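Local atomic coordinates of ketosynthase (Streptomyces sp. MSC090213JE08, PDB entry 6KXD), a protein that probably catalyses the condensation of a fatty acyl-ACP with malonyl-ACP to a 3-oxoacyl-ACP, releasing carbon dioxide, as the ketosynthase of a highly reducing type II polyketide synthase. Residues A[227-239]-A[334-347]. Numbering follows the deposited sequence.
Sequences QGILTGEGAGILV and LGHSMGAASALGAI
Ile229 CD1 lies 3.9 Å from His336 CB, at a slant to the imidazole; Met338 SD sits over one face of that ring, 3.8 Å above its plane. The backbones meet next: His336 N gives a nearly straight bond (172°) to Leu230 O, and Gly232 N returns a weak, bent one to His336 O. Thr231 CB and CG2 share the Met338 methyl, brought there by a chain bent at chi2 (-48°). At Gly232 the two backbones run so close that a CB would press on Leu334 O, His336 O and Ser337 CA; Gly232 C is already 3.5 Å from Ser337 CA. A water bridges Glu233 N and Leu334 O, while the Glu233 carboxylate is held by a salt bridge to Arg44 and a hydrogen bond to Tyr81. From Gly234 the chain becomes a central-sheet strand of the thiolase-like fold, and helix 341-347 packs on it at 53°, the axes 6.9 Å apart. Small residues allow this: Ala340 CB touches Gly234 O, Ala343 CB lies 3.5 Å from Gly236 O, and Ile347 CD1 rests on Gly236 CA. Leu238 and Ile347 run alongside, oppositely directed, Leu238 CG 3.7 Å from Ile347 CG1. Leu238 CD2 meets Ala346 CB; an alanine replacing Leu238 would probably leave a gap beside both.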
loop_
_atom_site.group_PDB
_atom_site.type_symbol
_atom_site.label_atom_id
_atom_site.label_comp_id
_atom_site.label_asym_id
_atom_site.label_seq_id
_atom_site.Cartn_x
_atom_site.Cartn_y
_atom_site.Cartn_z
ATOM N N GLN A 227 23.430 -15.986 -6.403
ATOM C CA GLN A 227 24.141 -15.142 -5.468
ATOM C C GLN A 227 23.321 -13.887 -5.137
ATOM O O GLN A 227 23.820 -13.004 -4.466
ATOM C CB GLN A 227 25.493 -14.758 -6.080
ATOM C CG GLN A 227 26.492 -15.906 -6.142
ATOM C CD GLN A 227 26.598 -16.600 -4.809
ATOM O OE1 GLN A 227 26.433 -17.814 -4.701
ATOM N NE2 GLN A 227 26.840 -15.820 -3.771
ATOM N N GLY A 228 22.102 -13.814 -5.668
ATOM C CA GLY A 228 21.176 -12.804 -5.269
ATOM C C GLY A 228 20.618 -12.032 -6.440
ATOM O O GLY A 228 20.515 -12.508 -7.550
ATOM N N ILE A 229 20.160 -10.829 -6.105
ATOM C CA ILE A 229 19.317 -10.045 -6.948
ATOM C C ILE A 229 20.138 -8.911 -7.560
ATOM O O ILE A 229 21.210 -8.563 -7.087
ATOM C CB ILE A 229 18.142 -9.458 -6.138
ATOM C CG1 ILE A 229 18.574 -8.304 -5.233
ATOM C CG2 ILE A 229 17.406 -10.536 -5.346
ATOM C CD1 ILE A 229 17.418 -7.349 -4.872
ATOM N N LEU A 230 19.505 -8.240 -8.525
ATOM C CA LEU A 230 19.859 -6.882 -8.857
ATOM C C LEU A 230 18.614 -6.033 -8.590
ATOM O O LEU A 230 17.543 -6.504 -8.869
ATOM C CB LEU A 230 20.220 -6.785 -10.339
ATOM C CG LEU A 230 21.539 -7.429 -10.764
ATOM C CD1 LEU A 230 21.627 -7.463 -12.286
ATOM C CD2 LEU A 230 22.727 -6.694 -10.159
ATOM N N THR A 231 18.810 -4.843 -8.028
ATOM C CA THR A 231 17.708 -3.881 -7.803
ATOM C C THR A 231 17.281 -3.326 -9.164
ATOM O O THR A 231 18.098 -3.167 -10.095
ATOM C CB THR A 231 18.118 -2.771 -6.845
ATOM O OG1 THR A 231 19.099 -1.951 -7.463
ATOM C CG2 THR A 231 18.674 -3.266 -5.533
ATOM N N GLY A 232 15.973 -3.130 -9.296
ATOM C CA GLY A 232 15.324 -2.763 -10.497
ATOM C C GLY A 232 14.295 -1.689 -10.230
ATOM O O GLY A 232 14.262 -1.101 -9.159
ATOM N N GLU A 233 13.554 -1.365 -11.283
ATOM C CA GLU A 233 12.615 -0.322 -11.231
ATOM C C GLU A 233 11.704 -0.404 -12.446
ATOM O O GLU A 233 11.832 -1.266 -13.306
ATOM C CB GLU A 233 13.330 1.024 -11.185
ATOM C CG GLU A 233 14.223 1.293 -12.409
ATOM C CD GLU A 233 14.678 2.724 -12.535
ATOM O OE1 GLU A 233 14.711 3.444 -11.518
ATOM O OE2 GLU A 233 14.981 3.121 -13.673
ATOM N N GLY A 234 10.754 0.521 -12.485
ATOM C CA GLY A 234 9.839 0.581 -13.571
ATOM C C GLY A 234 8.411 0.640 -13.089
ATOM O O GLY A 234 8.156 0.893 -11.959
ATOM N N ALA A 235 7.483 0.462 -14.015
ATOM C CA ALA A 235 6.084 0.466 -13.673
ATOM C C ALA A 235 5.364 -0.471 -14.625
ATOM O O ALA A 235 5.662 -0.550 -15.835
ATOM C CB ALA A 235 5.562 1.875 -13.757
ATOM N N GLY A 236 4.406 -1.205 -14.070
ATOM C CA GLY A 236 3.444 -1.868 -14.843
ATOM C C GLY A 236 2.077 -1.459 -14.397
ATOM O O GLY A 236 1.802 -1.466 -13.194
ATOM N N ILE A 237 1.261 -1.061 -15.365
ATOM C CA ILE A 237 -0.120 -0.724 -15.109
ATOM C C ILE A 237 -0.987 -1.579 -15.999
ATOM O O ILE A 237 -0.769 -1.645 -17.232
ATOM C CB ILE A 237 -0.392 0.777 -15.278
ATOM C CG1 ILE A 237 0.482 1.615 -14.342
ATOM C CG2 ILE A 237 -1.856 1.070 -15.053
ATOM C CD1 ILE A 237 0.097 1.490 -12.863
ATOM N N LEU A 238 -1.992 -2.185 -15.368
ATOM C CA LEU A 238 -2.941 -3.010 -16.031
ATOM C C LEU A 238 -4.300 -2.324 -15.974
ATOM O O LEU A 238 -4.706 -1.824 -14.924
ATOM C CB LEU A 238 -3.009 -4.375 -15.350
ATOM C CG LEU A 238 -1.731 -5.210 -15.417
ATOM C CD1 LEU A 238 -0.783 -4.824 -14.292
ATOM C CD2 LEU A 238 -2.046 -6.691 -15.345
ATOM N N VAL A 239 -4.991 -2.279 -17.120
ATOM C CA VAL A 239 -6.394 -1.898 -17.122
ATOM C C VAL A 239 -7.234 -3.155 -16.907
ATOM O O VAL A 239 -7.206 -4.087 -17.755
ATOM C CB VAL A 239 -6.801 -1.155 -18.414
ATOM C CG1 VAL A 239 -8.253 -0.703 -18.333
ATOM C CG2 VAL A 239 -5.880 0.021 -18.693
ATOM N N LEU A 334 14.321 -8.839 -15.508
ATOM C CA LEU A 334 14.044 -7.471 -14.981
ATOM C C LEU A 334 14.940 -7.085 -13.821
ATOM O O LEU A 334 15.017 -5.933 -13.475
ATOM C CB LEU A 334 12.588 -7.433 -14.539
ATOM C CG LEU A 334 11.608 -7.580 -15.685
ATOM C CD1 LEU A 334 10.178 -7.500 -15.193
ATOM C CD2 LEU A 334 11.861 -6.508 -16.728
ATOM N N GLY A 335 15.572 -8.064 -13.174
ATOM C CA GLY A 335 16.046 -7.813 -11.863
ATOM C C GLY A 335 14.832 -7.660 -10.949
ATOM O O GLY A 335 13.693 -7.976 -11.341
ATOM N N HIS A 336 15.069 -7.185 -9.745
ATOM C CA HIS A 336 13.990 -7.089 -8.780
ATOM C C HIS A 336 13.461 -5.658 -8.816
ATOM O O HIS A 336 14.082 -4.777 -8.209
ATOM C CB HIS A 336 14.484 -7.499 -7.395
ATOM C CG HIS A 336 13.370 -7.641 -6.415
ATOM N ND1 HIS A 336 12.099 -7.127 -6.668
ATOM C CD2 HIS A 336 13.315 -8.235 -5.208
ATOM C CE1 HIS A 336 11.313 -7.390 -5.633
ATOM N NE2 HIS A 336 12.040 -8.065 -4.717
ATOM N N SER A 337 12.348 -5.450 -9.508
ATOM C CA SER A 337 11.814 -4.096 -9.740
ATOM C C SER A 337 10.862 -3.679 -8.608
ATOM O O SER A 337 10.004 -2.818 -8.788
ATOM C CB SER A 337 11.176 -3.991 -11.087
ATOM O OG SER A 337 10.109 -4.899 -11.250
ATOM N N MET A 338 11.035 -4.305 -7.441
ATOM C CA MET A 338 10.427 -3.883 -6.191
ATOM C C MET A 338 8.899 -3.819 -6.386
ATOM O O MET A 338 8.246 -4.818 -6.788
ATOM C CB MET A 338 11.066 -2.561 -5.757
ATOM C CG MET A 338 12.578 -2.637 -5.579
ATOM S SD MET A 338 13.080 -4.094 -4.563
ATOM C CE MET A 338 14.857 -3.989 -4.810
ATOM N N GLY A 339 8.291 -2.663 -6.147
ATOM C CA GLY A 339 6.844 -2.576 -6.188
ATOM C C GLY A 339 6.305 -2.865 -7.568
ATOM O O GLY A 339 5.172 -3.334 -7.718
ATOM N N ALA A 340 7.155 -2.687 -8.583
ATOM C CA ALA A 340 6.713 -2.979 -9.936
ATOM C C ALA A 340 6.777 -4.479 -10.245
ATOM O O ALA A 340 6.252 -4.928 -11.272
ATOM C CB ALA A 340 7.551 -2.203 -10.905
ATOM N N ALA A 341 7.467 -5.245 -9.401
ATOM C CA ALA A 341 7.892 -6.560 -9.812
ATOM C C ALA A 341 6.695 -7.421 -10.164
ATOM O O ALA A 341 6.649 -7.934 -11.263
ATOM C CB ALA A 341 8.780 -7.208 -8.800
ATOM N N SER A 342 5.707 -7.533 -9.266
ATOM C CA SER A 342 4.619 -8.427 -9.514
ATOM C C SER A 342 3.683 -7.871 -10.592
ATOM O O SER A 342 2.985 -8.632 -11.207
ATOM C CB SER A 342 3.864 -8.794 -8.221
ATOM O OG SER A 342 3.527 -7.656 -7.445
ATOM N N ALA A 343 3.664 -6.540 -10.793
ATOM C CA ALA A 343 2.833 -5.944 -11.800
ATOM C C ALA A 343 3.412 -6.260 -13.191
ATOM O O ALA A 343 2.667 -6.697 -14.073
ATOM C CB ALA A 343 2.718 -4.466 -11.597
ATOM N N LEU A 344 4.723 -6.064 -13.314
ATOM C CA LEU A 344 5.489 -6.449 -14.540
ATOM C C LEU A 344 5.402 -7.959 -14.757
ATOM O O LEU A 344 5.142 -8.384 -15.858
ATOM C CB LEU A 344 6.925 -5.945 -14.456
ATOM C CG LEU A 344 7.063 -4.431 -14.605
ATOM C CD1 LEU A 344 8.458 -3.939 -14.253
ATOM C CD2 LEU A 344 6.616 -3.968 -15.997
ATOM N N GLY A 345 5.438 -8.756 -13.686
ATOM C CA GLY A 345 5.155 -10.203 -13.796
ATOM C C GLY A 345 3.763 -10.507 -14.297
ATOM O O GLY A 345 3.553 -11.394 -15.180
ATOM N N ALA A 346 2.756 -9.828 -13.729
ATOM C CA ALA A 346 1.397 -10.002 -14.170
ATOM C C ALA A 346 1.270 -9.733 -15.677
ATOM O O ALA A 346 0.516 -10.427 -16.365
ATOM C CB ALA A 346 0.459 -9.097 -13.389
ATOM N N ILE A 347 1.898 -8.652 -16.149
ATOM C CA ILE A 347 1.778 -8.279 -17.547
ATOM C C ILE A 347 2.450 -9.374 -18.394
ATOM O O ILE A 347 1.877 -9.835 -19.371
ATOM C CB ILE A 347 2.337 -6.881 -17.820
ATOM C CG1 ILE A 347 1.478 -5.830 -17.126
ATOM C CG2 ILE A 347 2.397 -6.603 -19.329
ATOM C CD1 ILE A 347 2.076 -4.447 -17.155
HETATM O O HOH W 1 14.253 -3.467 -13.631
#